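Nitrilotriacetate monooxygenase component B (Bacillus cereus ATCC 14579, PDB 3BPK) probably binds FMN and, as a flavin reductase-like protein of the flavoredoxin family, is thought to serve as an oxidoreductase component of a monooxygenase system. Local coordinates at residues G44-I52 against L59-K67; K81-S89 against S121-V129. All blocks are in the same frame, centred on the assembly; numbering follows the deposited sequence. Where two conformers were deposited one is given.

Interaction 1: G44-I52 against L59-K67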
ATOM      1  N   GLY B  44      -3.941   9.253 -17.578  1.00 16.22           N
ATOM      2  CA  GLY B  44      -3.284   8.104 -16.925  1.00 16.13           C
ATOM      3  C   GLY B  44      -2.095   8.607 -16.149  1.00 16.62           C
ATOM      4  O   GLY B  44      -1.395   9.549 -16.570  1.00 17.91           O
ATOM      5  N   ALA B  45      -1.867   7.959 -15.009  1.00 14.95           N
ATOM      6  CA  ALA B  45      -0.689   8.280 -14.176  1.00 15.65           C
ATOM      7  C   ALA B  45      -0.398   7.154 -13.211  1.00 14.99           C
ATOM      8  O   ALA B  45      -1.298   6.405 -12.863  1.00 14.43           O
ATOM      9  CB  ALA B  45      -0.918   9.561 -13.418  1.00 16.09           C
ATOM     10  N   PRO B  46       0.883   7.000 -12.818  1.00 15.09           N
ATOM     11  CA  PRO B  46       1.270   5.997 -11.853  1.00 14.48           C
ATOM     12  C   PRO B  46       1.214   6.539 -10.424  1.00 13.57           C
ATOM     13  O   PRO B  46       1.576   7.707 -10.178  1.00 15.34           O
ATOM     14  CB  PRO B  46       2.743   5.709 -12.229  1.00 15.44           C
ATOM     15  CG  PRO B  46       3.225   7.021 -12.782  1.00 16.82           C
ATOM     16  CD  PRO B  46       2.052   7.704 -13.397  1.00 16.06           C
ATOM     17  N   TYR B  47       0.829   5.654  -9.499  1.00 12.88           N
ATOM     18  CA  TYR B  47       0.723   5.970  -8.064  1.00 13.62           C
ATOM     19  C   TYR B  47       1.276   4.809  -7.256  1.00 14.12           C
ATOM     20  O   TYR B  47       0.718   3.702  -7.340  1.00 15.19           O
ATOM     21  CB  TYR B  47      -0.756   6.183  -7.664  1.00 15.14           C
ATOM     22  CG  TYR B  47      -1.344   7.359  -8.401  1.00 15.63           C
ATOM     23  CD1 TYR B  47      -1.093   8.670  -7.957  1.00 16.22           C
ATOM     24  CD2 TYR B  47      -2.049   7.199  -9.607  1.00 18.14           C
ATOM     25  CE1 TYR B  47      -1.580   9.779  -8.643  1.00 16.33           C
ATOM     26  CE2 TYR B  47      -2.534   8.313 -10.306  1.00 18.81           C
ATOM     27  CZ  TYR B  47      -2.302   9.591  -9.827  1.00 16.75           C
ATOM     28  OH  TYR B  47      -2.749  10.687 -10.542  1.00 18.87           O
ATOM     29  N   SER B  48       2.344   5.033  -6.469  1.00 13.66           N
ATOM     30  CA  SER B  48       2.882   3.947  -5.675  1.00 14.01           C
ATOM     31  C   SER B  48       2.260   3.829  -4.278  1.00 13.42           C
ATOM     32  O   SER B  48       2.597   2.891  -3.539  1.00 14.37           O
ATOM     33  CB  SER B  48       4.408   4.044  -5.570  1.00 15.21           C
ATOM     34  OG  SER B  48       4.775   5.071  -4.635  1.00 14.92           O
ATOM     35  N   TYR B  49       1.361   4.768  -3.919  1.00 12.59           N
ATOM     36  CA  TYR B  49       0.701   4.669  -2.600  1.00 12.77           C
ATOM     37  C   TYR B  49      -0.565   3.847  -2.808  1.00 12.25           C
ATOM     38  O   TYR B  49      -1.689   4.345  -2.765  1.00 13.18           O
ATOM     39  CB  TYR B  49       0.387   6.028  -1.966  1.00 12.42           C
ATOM     40  CG  TYR B  49       1.557   6.927  -1.685  1.00 13.92           C
ATOM     41  CD1 TYR B  49       2.888   6.578  -1.987  1.00 13.15           C
ATOM     42  CD2 TYR B  49       1.314   8.190  -1.159  1.00 16.24           C
ATOM     43  CE1 TYR B  49       3.928   7.481  -1.758  1.00 13.59           C
ATOM     44  CE2 TYR B  49       2.350   9.076  -0.905  1.00 17.65           C
ATOM     45  CZ  TYR B  49       3.635   8.717  -1.191  1.00 14.99           C
ATOM     46  OH  TYR B  49       4.690   9.597  -0.942  1.00 18.06           O
ATOM     47  N   PHE B  50      -0.341   2.554  -3.046  1.00 12.88           N
ATOM     48  CA  PHE B  50      -1.346   1.632  -3.590  1.00 13.05           C
ATOM     49  C   PHE B  50      -1.324   0.331  -2.773  1.00 12.74           C
ATOM     50  O   PHE B  50      -0.259  -0.235  -2.484  1.00 13.12           O
ATOM     51  CB  PHE B  50      -0.863   1.291  -5.010  1.00 13.57           C
ATOM     52  CG  PHE B  50      -1.614   0.185  -5.727  1.00 12.41           C
ATOM     53  CD1 PHE B  50      -3.013   0.089  -5.693  1.00 13.03           C
ATOM     54  CD2 PHE B  50      -0.886  -0.690  -6.535  1.00 13.02           C
ATOM     55  CE1 PHE B  50      -3.666  -0.912  -6.453  1.00 12.30           C
ATOM     56  CE2 PHE B  50      -1.526  -1.664  -7.291  1.00 12.78           C
ATOM     57  CZ  PHE B  50      -2.901  -1.767  -7.257  1.00 14.21           C
ATOM     58  N   ASN B  51      -2.506  -0.168  -2.421  1.00 12.29           N
ATOM     59  CA  ASN B  51      -2.530  -1.517  -1.845  1.00 11.59           C
ATOM     60  C   ASN B  51      -3.933  -2.090  -1.860  1.00 11.85           C
ATOM     61  O   ASN B  51      -4.903  -1.441  -2.307  1.00 12.69           O
ATOM     62  CB  ASN B  51      -1.929  -1.558  -0.419  1.00 10.92           C
ATOM     63  CG  ASN B  51      -1.113  -2.825  -0.157  1.00 12.22           C
ATOM     64  OD1 ASN B  51      -1.568  -3.921  -0.450  1.00 14.50           O
ATOM     65  ND2 ASN B  51       0.118  -2.679   0.365  1.00 12.04           N
ATOM     66  N   ILE B  52      -4.040  -3.324  -1.363  1.00 12.33           N
ATOM     67  CA  ILE B  52      -5.340  -3.967  -1.163  1.00 13.02           C
ATOM     68  C   ILE B  52      -5.997  -3.402   0.099  1.00 12.94           C
ATOM     69  O   ILE B  52      -5.293  -3.067   1.069  1.00 13.87           O
ATOM     70  CB  ILE B  52      -5.128  -5.516  -1.003  1.00 12.26           C
ATOM     71  CG1 ILE B  52      -4.373  -6.125  -2.206  1.00 12.71           C
ATOM     72  CG2 ILE B  52      -6.453  -6.216  -0.809  1.00 15.13           C
ATOM     73  CD1 ILE B  52      -3.879  -7.558  -1.940  1.00 14.95           C
ATOM     74  N   LEU B  59     -11.679  -4.706  -2.623  1.00 13.77           N
ATOM     75  CA  LEU B  59     -11.471  -3.259  -2.446  1.00 13.12           C
ATOM     76  C   LEU B  59      -9.976  -2.966  -2.484  1.00 13.41           C
ATOM     77  O   LEU B  59      -9.170  -3.744  -1.950  1.00 13.38           O
ATOM     78  CB  LEU B  59     -12.026  -2.748  -1.112  1.00 13.34           C
ATOM     79  CG  LEU B  59     -13.532  -2.880  -0.884  1.00 14.02           C
ATOM     80  CD1 LEU B  59     -13.910  -2.417   0.538  1.00 17.43           C
ATOM     81  CD2 LEU B  59     -14.343  -2.124  -1.930  1.00 17.23           C
ATOM     82  N   ILE B  60      -9.623  -1.859  -3.157  1.00 12.43           N
ATOM     83  CA  ILE B  60      -8.221  -1.411  -3.275  0.60 13.11           C
ATOM     84  C   ILE B  60      -8.148   0.066  -2.906  1.00 12.72           C
ATOM     85  O   ILE B  60      -9.178   0.766  -2.872  1.00 13.43           O
ATOM     86  CB  ILE B  60      -7.626  -1.668  -4.672  0.60 13.11           C
ATOM     87  CG1 ILE B  60      -8.373  -0.880  -5.747  0.60 14.47           C
ATOM     88  CG2 ILE B  60      -7.701  -3.178  -4.997  0.60 12.36           C
ATOM     89  CD1 ILE B  60      -7.986   0.584  -5.876  0.60 16.54           C
ATOM     90  N   SER B  61      -6.944   0.526  -2.578  1.00 13.02           N
ATOM     91  CA  SER B  61      -6.756   1.958  -2.248  1.00 12.09           C
ATOM     92  C   SER B  61      -5.640   2.571  -3.062  1.00 12.60           C
ATOM     93  O   SER B  61      -4.620   1.919  -3.331  1.00 12.62           O
ATOM     94  CB  SER B  61      -6.421   2.122  -0.762  1.00 13.07           C
ATOM     95  OG  SER B  61      -5.282   1.345  -0.402  1.00 14.90           O
ATOM     96  N   VAL B  62      -5.820   3.848  -3.415  1.00 12.10           N
ATOM     97  CA  VAL B  62      -4.740   4.598  -4.071  1.00 12.54           C
ATOM     98  C   VAL B  62      -4.785   5.995  -3.456  1.00 13.07           C
ATOM     99  O   VAL B  62      -5.833   6.649  -3.483  1.00 13.00           O
ATOM    100  CB  VAL B  62      -4.983   4.732  -5.584  1.00 13.48           C
ATOM    101  CG1 VAL B  62      -3.859   5.527  -6.238  1.00 16.13           C
ATOM    102  CG2 VAL B  62      -5.077   3.368  -6.242  1.00 14.74           C
ATOM    103  N   SER B  63      -3.675   6.426  -2.861  1.00 12.57           N
ATOM    104  CA  SER B  63      -3.640   7.778  -2.294  1.00 13.35           C
ATOM    105  C   SER B  63      -3.076   8.751  -3.321  1.00 14.62           C
ATOM    106  O   SER B  63      -1.930   8.585  -3.771  1.00 17.22           O
ATOM    107  CB  SER B  63      -2.847   7.797  -0.990  1.00 14.38           C
ATOM    108  OG  SER B  63      -2.934   9.079  -0.411  1.00 17.16           O
ATOM    109  N   VAL B  64      -3.896   9.716  -3.727  1.00 15.47           N
ATOM    110  CA  VAL B  64      -3.522  10.662  -4.792  1.00 14.67           C
ATOM    111  C   VAL B  64      -3.280  12.036  -4.138  1.00 16.05           C
ATOM    112  O   VAL B  64      -4.170  12.580  -3.478  1.00 15.71           O
ATOM    113  CB  VAL B  64      -4.650  10.776  -5.850  1.00 13.93           C
ATOM    114  CG1 VAL B  64      -4.264  11.791  -6.963  1.00 15.82           C
ATOM    115  CG2 VAL B  64      -4.903   9.394  -6.468  1.00 15.17           C
ATOM    116  N   GLN B  65      -2.077  12.567  -4.295  1.00 17.93           N
ATOM    117  CA  GLN B  65      -1.744  13.829  -3.591  1.00 18.80           C
ATOM    118  C   GLN B  65      -2.480  14.991  -4.239  1.00 20.46           C
ATOM    119  O   GLN B  65      -2.731  14.976  -5.453  1.00 19.90           O
ATOM    120  CB  GLN B  65      -0.228  14.078  -3.610  1.00 18.95           C
ATOM    121  CG  GLN B  65       0.583  12.934  -2.956  1.00 19.59           C
ATOM    122  CD  GLN B  65       0.052  12.544  -1.548  1.00 21.81           C
ATOM    123  OE1 GLN B  65      -0.002  13.387  -0.615  1.00 24.25           O
ATOM    124  NE2 GLN B  65      -0.331  11.271  -1.387  1.00 19.47           N
ATOM    125  N   ARG B  66      -2.780  16.021  -3.441  1.00 21.87           N
ATOM    126  CA  ARG B  66      -3.362  17.267  -3.957  1.00 24.14           C
ATOM    127  C   ARG B  66      -2.227  18.214  -4.314  1.00 26.66           C
ATOM    128  O   ARG B  66      -1.066  17.956  -3.970  1.00 26.35           O
ATOM    129  CB  ARG B  66      -4.292  17.894  -2.925  1.00 24.25           C
ATOM    130  CG  ARG B  66      -5.555  17.085  -2.673  1.00 21.21           C
ATOM    131  CD  ARG B  66      -6.648  17.985  -2.226  1.00 21.97           C
ATOM    132  NE  ARG B  66      -7.853  17.260  -1.901  1.00 21.08           N
ATOM    133  CZ  ARG B  66      -8.995  17.813  -1.488  1.00 23.18           C
ATOM    134  NH1 ARG B  66      -9.105  19.146  -1.356  1.00 24.38           N
ATOM    135  NH2 ARG B  66     -10.026  17.037  -1.199  1.00 23.85           N
ATOM    136  N   LYS B  67      -2.564  19.266  -5.058  1.00 29.42           N
ATOM    137  CA  LYS B  67      -1.607  20.341  -5.320  0.60 31.39           C
ATOM    138  C   LYS B  67      -2.147  21.599  -4.665  1.00 31.97           C
ATOM    139  O   LYS B  67      -3.202  22.117  -5.027  1.00 32.36           O
ATOM    140  CB  LYS B  67      -1.338  20.531  -6.813  0.60 31.84           C
ATOM    141  CG  LYS B  67      -0.482  19.418  -7.429  0.60 34.01           C
ATOM    142  CD  LYS B  67       0.378  19.934  -8.579  0.60 36.68           C
ATOM    143  CE  LYS B  67       1.052  18.802  -9.351  0.60 38.46           C
ATOM    144  NZ  LYS B  67       2.259  18.220  -8.671  0.60 40.51           N
TER
HETATM  145  O   HOH W   1      -3.128   2.945  -0.662  1.00 17.22           O
HETATM  146  O   HOH W   2       0.762   7.444  -4.965  1.00 22.17           O
HETATM  147  O   HOH W   3      -5.001  -0.367   1.837  1.00 16.45           O
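The ring of Tyr47 packs against Val64, whose CG2 sits over one face, 4.2 Å from the ring centroid and 17° off the normal, a CH-pi contact displaced toward the rim at CE1 and CD1. A water that accepts from Tyr49 N and donates to Ser63 O lies at the edge of this ring. Val62 CG1 touches Tyr47 nearer the backbone, 3.5 Å from CB, the two side chains crossing at about a right angle. The Phe50 ring presents its edge to Ser61 O, which lies in its plane 3.4 Å from CD1; with CG anti to the backbone N (chi1 171°), CD1 also meets Val62 CG2. Tyr49 has Ser63 CB at its ring edge, while Gln65 NE2 approaches CD2 and CE2 obliquely, the amide turned 63° from the ring.

Strand 42-54 is bent at Ser48 and Tyr49: Tyr47 comes from an arm that crosses strand 59-65 steeply, while 50-52 pairs with it as an antiparallel hairpin. Asn51 and Ser61 form a hydrogen-bonded pair, Ser61 N to Asn51 O at 2.8 Å and Asn51 N to Ser61 O at 3.1 Å; Phe50 and Val62 form the neighbouring non-hydrogen-bonded pair. Ser63 N adds a hydrogen bond to Tyr49 O at 2.9 Å, with Tyr49 at the centre of an inverse gamma turn. Asn51 OD1 takes the following amide, Ile52 N, on a lone pair at 2.7 Å, leaving ND2 for Phe50 O of the second subunit. Ser63 OG and Gln65 NE2 are both hydrogen-bonded to Val53 O of that subunit, and Tyr47 OH to Thr74.

The chemistry is thus divided: Val62 turns CG1 to Tyr47 and CG2 to Phe50, whereas Asn51, Ser63 and Gln65 carry polar groups that tie the hairpin to its dimer partner.

Interaction 2: K81-S89 against S121-V129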
ATOM      1  N   LYS B  81     -16.822  10.790 -12.447  1.00 21.02           N
ATOM      2  CA  LYS B  81     -17.376   9.581 -13.118  1.00 21.05           C
ATOM      3  C   LYS B  81     -17.796   8.468 -12.155  1.00 20.05           C
ATOM      4  O   LYS B  81     -18.609   7.607 -12.524  1.00 20.25           O
ATOM      5  CB  LYS B  81     -16.403   8.953 -14.115  1.00 22.28           C
ATOM      6  CG  LYS B  81     -15.941   9.811 -15.295  1.00 25.14           C
ATOM      7  CD  LYS B  81     -17.022  10.085 -16.262  1.00 28.44           C
ATOM      8  CE  LYS B  81     -16.446  10.470 -17.615  1.00 29.58           C
ATOM      9  NZ  LYS B  81     -17.594  10.948 -18.471  1.00 31.25           N
ATOM     10  N   GLY B  82     -17.223   8.461 -10.951  1.00 18.60           N
ATOM     11  CA  GLY B  82     -17.391   7.351 -10.015  1.00 17.97           C
ATOM     12  C   GLY B  82     -16.718   6.059 -10.475  1.00 16.22           C
ATOM     13  O   GLY B  82     -17.065   4.960 -10.007  1.00 17.08           O
ATOM     14  N   GLU B  83     -15.746   6.185 -11.378  1.00 16.28           N
ATOM     15  CA  GLU B  83     -15.160   5.020 -12.094  1.00 16.69           C
ATOM     16  C   GLU B  83     -13.717   5.326 -12.426  1.00 16.36           C
ATOM     17  O   GLU B  83     -13.364   6.484 -12.686  1.00 15.91           O
ATOM     18  CB  GLU B  83     -15.898   4.801 -13.450  1.00 17.97           C
ATOM     19  CG  GLU B  83     -17.378   4.444 -13.288  1.00 19.37           C
ATOM     20  CD  GLU B  83     -18.089   4.347 -14.623  1.00 20.15           C
ATOM     21  OE1 GLU B  83     -17.515   4.819 -15.619  1.00 23.60           O
ATOM     22  OE2 GLU B  83     -19.211   3.799 -14.636  1.00 26.78           O
ATOM     23  N   PHE B  84     -12.892   4.278 -12.459  1.00 15.58           N
ATOM     24  CA  PHE B  84     -11.500   4.406 -12.904  1.00 14.87           C
ATOM     25  C   PHE B  84     -10.952   3.013 -13.115  1.00 13.99           C
ATOM     26  O   PHE B  84     -11.543   2.036 -12.630  1.00 14.71           O
ATOM     27  CB  PHE B  84     -10.636   5.223 -11.898  1.00 14.69           C
ATOM     28  CG  PHE B  84     -10.653   4.697 -10.465  1.00 15.80           C
ATOM     29  CD1 PHE B  84      -9.593   3.894  -9.987  1.00 15.90           C
ATOM     30  CD2 PHE B  84     -11.705   5.019  -9.582  1.00 14.90           C
ATOM     31  CE1 PHE B  84      -9.591   3.431  -8.654  1.00 16.96           C
ATOM     32  CE2 PHE B  84     -11.683   4.565  -8.252  1.00 15.48           C
ATOM     33  CZ  PHE B  84     -10.644   3.780  -7.797  1.00 16.14           C
ATOM     34  N   VAL B  85      -9.855   2.899 -13.867  1.00 13.93           N
ATOM     35  CA  VAL B  85      -9.257   1.562 -14.046  1.00 13.61           C
ATOM     36  C   VAL B  85      -7.881   1.530 -13.380  1.00 13.75           C
ATOM     37  O   VAL B  85      -7.059   2.449 -13.593  1.00 13.28           O
ATOM     38  CB  VAL B  85      -9.114   1.203 -15.559  1.00 14.10           C
ATOM     39  CG1 VAL B  85      -8.516  -0.222 -15.758  1.00 14.26           C
ATOM     40  CG2 VAL B  85     -10.490   1.255 -16.284  1.00 14.19           C
ATOM     41  N   VAL B  86      -7.610   0.449 -12.643  1.00 12.80           N
ATOM     42  CA  VAL B  86      -6.311   0.271 -11.994  1.00 13.16           C
ATOM     43  C   VAL B  86      -5.574  -0.851 -12.716  1.00 13.02           C
ATOM     44  O   VAL B  86      -6.092  -1.982 -12.788  1.00 13.85           O
ATOM     45  CB  VAL B  86      -6.467  -0.079 -10.501  1.00 14.23           C
ATOM     46  CG1 VAL B  86      -5.065  -0.373  -9.904  1.00 16.08           C
ATOM     47  CG2 VAL B  86      -7.151   1.076  -9.768  1.00 15.83           C
ATOM     48  N   HIS B  87      -4.386  -0.548 -13.236  1.00 12.10           N
ATOM     49  CA  HIS B  87      -3.593  -1.540 -13.940  1.00 12.61           C
ATOM     50  C   HIS B  87      -2.391  -1.903 -13.085  1.00 13.18           C
ATOM     51  O   HIS B  87      -1.783  -1.028 -12.434  1.00 14.19           O
ATOM     52  CB  HIS B  87      -3.049  -0.976 -15.268  1.00 14.22           C
ATOM     53  CG  HIS B  87      -4.111  -0.431 -16.170  1.00 13.08           C
ATOM     54  ND1 HIS B  87      -4.683   0.811 -15.964  1.00 12.69           N
ATOM     55  CD2 HIS B  87      -4.675  -0.927 -17.311  1.00 14.93           C
ATOM     56  CE1 HIS B  87      -5.571   1.048 -16.930  1.00 14.53           C
ATOM     57  NE2 HIS B  87      -5.600   0.000 -17.745  1.00 15.13           N
ATOM     58  N   ILE B  88      -2.033  -3.178 -13.108  1.00 13.15           N
ATOM     59  CA  ILE B  88      -0.762  -3.605 -12.497  1.00 13.51           C
ATOM     60  C   ILE B  88       0.383  -3.172 -13.427  1.00 13.72           C
ATOM     61  O   ILE B  88       0.330  -3.353 -14.659  1.00 14.98           O
ATOM     62  CB  ILE B  88      -0.725  -5.139 -12.331  1.00 13.95           C
ATOM     63  CG1 ILE B  88      -1.871  -5.591 -11.407  1.00 14.11           C
ATOM     64  CG2 ILE B  88       0.640  -5.614 -11.808  1.00 15.32           C
ATOM     65  CD1 ILE B  88      -1.911  -4.879 -10.057  1.00 16.44           C
ATOM     66  N   SER B  89       1.401  -2.561 -12.833  1.00 14.34           N
ATOM     67  CA  SER B  89       2.593  -2.113 -13.574  1.00 14.78           C
ATOM     68  C   SER B  89       3.612  -3.223 -13.641  1.00 15.79           C
ATOM     69  O   SER B  89       3.940  -3.859 -12.635  1.00 16.40           O
ATOM     70  CB  SER B  89       3.226  -0.877 -12.892  1.00 16.61           C
ATOM     71  OG  SER B  89       2.302   0.183 -12.802  1.00 16.71           O
ATOM     72  N   SER B 121     -13.816  -0.690 -21.379  1.00 19.02           N
ATOM     73  CA  SER B 121     -14.187  -1.503 -20.221  1.00 18.03           C
ATOM     74  C   SER B 121     -15.581  -2.114 -20.423  1.00 18.64           C
ATOM     75  O   SER B 121     -16.387  -1.587 -21.227  1.00 21.05           O
ATOM     76  CB  SER B 121     -14.197  -0.627 -18.958  1.00 17.29           C
ATOM     77  OG  SER B 121     -12.858  -0.331 -18.592  1.00 17.35           O
ATOM     78  N   GLU B 122     -15.851  -3.210 -19.705  1.00 18.96           N
ATOM     79  CA  GLU B 122     -17.095  -3.984 -19.849  1.00 20.67           C
ATOM     80  C   GLU B 122     -18.230  -3.446 -18.965  1.00 20.98           C
ATOM     81  O   GLU B 122     -19.402  -3.387 -19.411  1.00 22.05           O
ATOM     82  CB  GLU B 122     -16.833  -5.454 -19.474  1.00 20.66           C
ATOM     83  CG  GLU B 122     -15.906  -6.175 -20.445  1.00 23.41           C
ATOM     84  CD  GLU B 122     -15.529  -7.590 -19.985  1.00 23.77           C
ATOM     85  OE1 GLU B 122     -16.147  -8.089 -19.034  1.00 33.26           O
ATOM     86  OE2 GLU B 122     -14.652  -8.197 -20.593  1.00 27.50           O
ATOM     87  N   VAL B 123     -17.892  -3.028 -17.735  1.00 20.23           N
ATOM     88  CA  VAL B 123     -18.890  -2.623 -16.738  1.00 20.36           C
ATOM     89  C   VAL B 123     -18.906  -1.109 -16.622  1.00 20.85           C
ATOM     90  O   VAL B 123     -19.961  -0.482 -16.638  1.00 23.74           O
ATOM     91  CB  VAL B 123     -18.611  -3.265 -15.327  1.00 20.77           C
ATOM     92  CG1 VAL B 123     -19.612  -2.783 -14.304  1.00 22.43           C
ATOM     93  CG2 VAL B 123     -18.582  -4.781 -15.404  1.00 22.13           C
ATOM     94  N   ILE B 124     -17.725  -0.510 -16.536  1.00 19.01           N
ATOM     95  CA  ILE B 124     -17.634   0.944 -16.385  1.00 18.36           C
ATOM     96  C   ILE B 124     -17.376   1.584 -17.739  1.00 19.29           C
ATOM     97  O   ILE B 124     -17.124   0.871 -18.720  1.00 20.10           O
ATOM     98  CB  ILE B 124     -16.512   1.329 -15.362  1.00 17.04           C
ATOM     99  CG1 ILE B 124     -15.122   0.855 -15.827  1.00 17.76           C
ATOM    100  CG2 ILE B 124     -16.839   0.756 -13.975  1.00 17.41           C
ATOM    101  CD1 ILE B 124     -14.000   1.357 -14.899  1.00 16.93           C
ATOM    102  N   SER B 125     -17.437   2.922 -17.748  0.60 18.92           N
ATOM    103  CA  SER B 125     -17.331   3.779 -18.943  0.60 20.22           C
ATOM    104  C   SER B 125     -15.956   4.450 -19.108  0.60 19.43           C
ATOM    105  O   SER B 125     -15.778   5.367 -19.932  0.60 19.90           O
ATOM    106  CB  SER B 125     -18.401   4.884 -18.891  0.60 20.61           C
ATOM    107  OG  SER B 125     -17.958   5.968 -18.098  0.60 23.02           O
ATOM    108  N   VAL B 126     -14.990   4.035 -18.295  1.00 18.23           N
ATOM    109  CA  VAL B 126     -13.622   4.517 -18.409  1.00 16.94           C
ATOM    110  C   VAL B 126     -12.758   3.418 -19.035  1.00 17.46           C
ATOM    111  O   VAL B 126     -12.703   2.297 -18.510  1.00 17.47           O
ATOM    112  CB  VAL B 126     -13.064   4.823 -17.006  1.00 16.50           C
ATOM    113  CG1 VAL B 126     -11.568   5.107 -17.075  1.00 16.63           C
ATOM    114  CG2 VAL B 126     -13.830   5.969 -16.362  1.00 17.80           C
ATOM    115  N   PRO B 127     -12.107   3.721 -20.168  1.00 16.74           N
ATOM    116  CA  PRO B 127     -11.217   2.728 -20.781  1.00 17.06           C
ATOM    117  C   PRO B 127      -9.958   2.481 -19.948  1.00 16.67           C
ATOM    118  O   PRO B 127      -9.545   3.360 -19.163  1.00 17.57           O
ATOM    119  CB  PRO B 127     -10.762   3.398 -22.073  1.00 17.60           C
ATOM    120  CG  PRO B 127     -11.695   4.510 -22.314  1.00 19.45           C
ATOM    121  CD  PRO B 127     -12.209   4.958 -20.978  1.00 18.16           C
ATOM    122  N   GLY B 128      -9.354   1.316 -20.148  1.00 16.77           N
ATOM    123  CA  GLY B 128      -8.000   1.049 -19.671  1.00 15.63           C
ATOM    124  C   GLY B 128      -7.032   1.077 -20.838  1.00 16.61           C
ATOM    125  O   GLY B 128      -7.332   1.643 -21.916  1.00 16.77           O
ATOM    126  N   VAL B 129      -5.867   0.474 -20.621  1.00 15.71           N
ATOM    127  CA  VAL B 129      -4.883   0.302 -21.684  1.00 16.38           C
ATOM    128  C   VAL B 129      -4.635  -1.180 -21.969  1.00 16.50           C
ATOM    129  O   VAL B 129      -4.551  -1.999 -21.053  1.00 16.47           O
ATOM    130  CB  VAL B 129      -3.560   1.054 -21.406  1.00 17.10           C
ATOM    131  CG1 VAL B 129      -3.824   2.568 -21.278  1.00 17.34           C
ATOM    132  CG2 VAL B 129      -2.805   0.517 -20.166  1.00 16.83           C
TER
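Glu83 reaches from the start of strand 83-88, in the curled antiparallel sheet of the FMN-binding split beta-barrel, the fold of the flavin reductase family, to the loop leading into the short strand 128-129. Its CB rests on Val126 CG2 at 3.8 Å. Beyond it, CG lies against CB and CG2 of Ile124, and CD comes to 3.5 Å from Ile124 CB, the two side chains running antiparallel, flank to flank. At the tip, OE1 accepts twice from Ser125: OG donates on the syn side at 2.8 Å, and the backbone N comes from above the carboxylate plane at 2.9 Å. Two donors on a single oxygen probably restrict the carboxylate's rotation and should favour its charged form.

Further along the strand, Val85 plugs into the curve of the loop. With CG1 trans to the backbone N (chi1 -179°), CG2 is the branch that enters the curve, wedged among Val126 O, Ser121 OG and Ile124 CD1. Ile124 CD1 also touches Phe84 O. The loop is braced from within by Ser121 OG, which donates to Val126 O at 2.6 Å, and from strand 134-146 by Glu137, whose carboxylate receives the backbone amides of Glu122, Val123 and Ile124.

His87 closes the far end. Its ND1 is hydrogen-bonded to Phe32 O, consistent with a proton on that nitrogen and with NE2 as the acceptor; the ring is gripped at both nitrogens. Gly128 CA lies in the ring plane at the edge, 3.3 Å from NE2, and Val129 CG2 stands over one face. The Val129 N-H meets NE2 at 2.9 Å with an angle of 160° at the hydrogen, the donor lying 33° out of the imidazole plane.

The two contacts come in series along the chain, interaction 1 finishing before interaction 2 begins, and their centres are about 14 Å apart within one flavin reductase-like domain. Both rest on the same antiparallel sheet: strand 28-36 pairs with strand 42-54 of interaction 1 and with strand 83-88 of interaction 2. Apolar side chains join them, Phe50 CZ lying 3.7 Å from Val86 CG1 and Ile60 CD1 4.0 Å from Val86 CG2, while residues 121-129 pack on the alternate side chains of strand 83-88, Glu83, Val85 and His87. Both touch the second subunit, interaction 1 far more extensively, with nine residues within its reach against two for interaction 2.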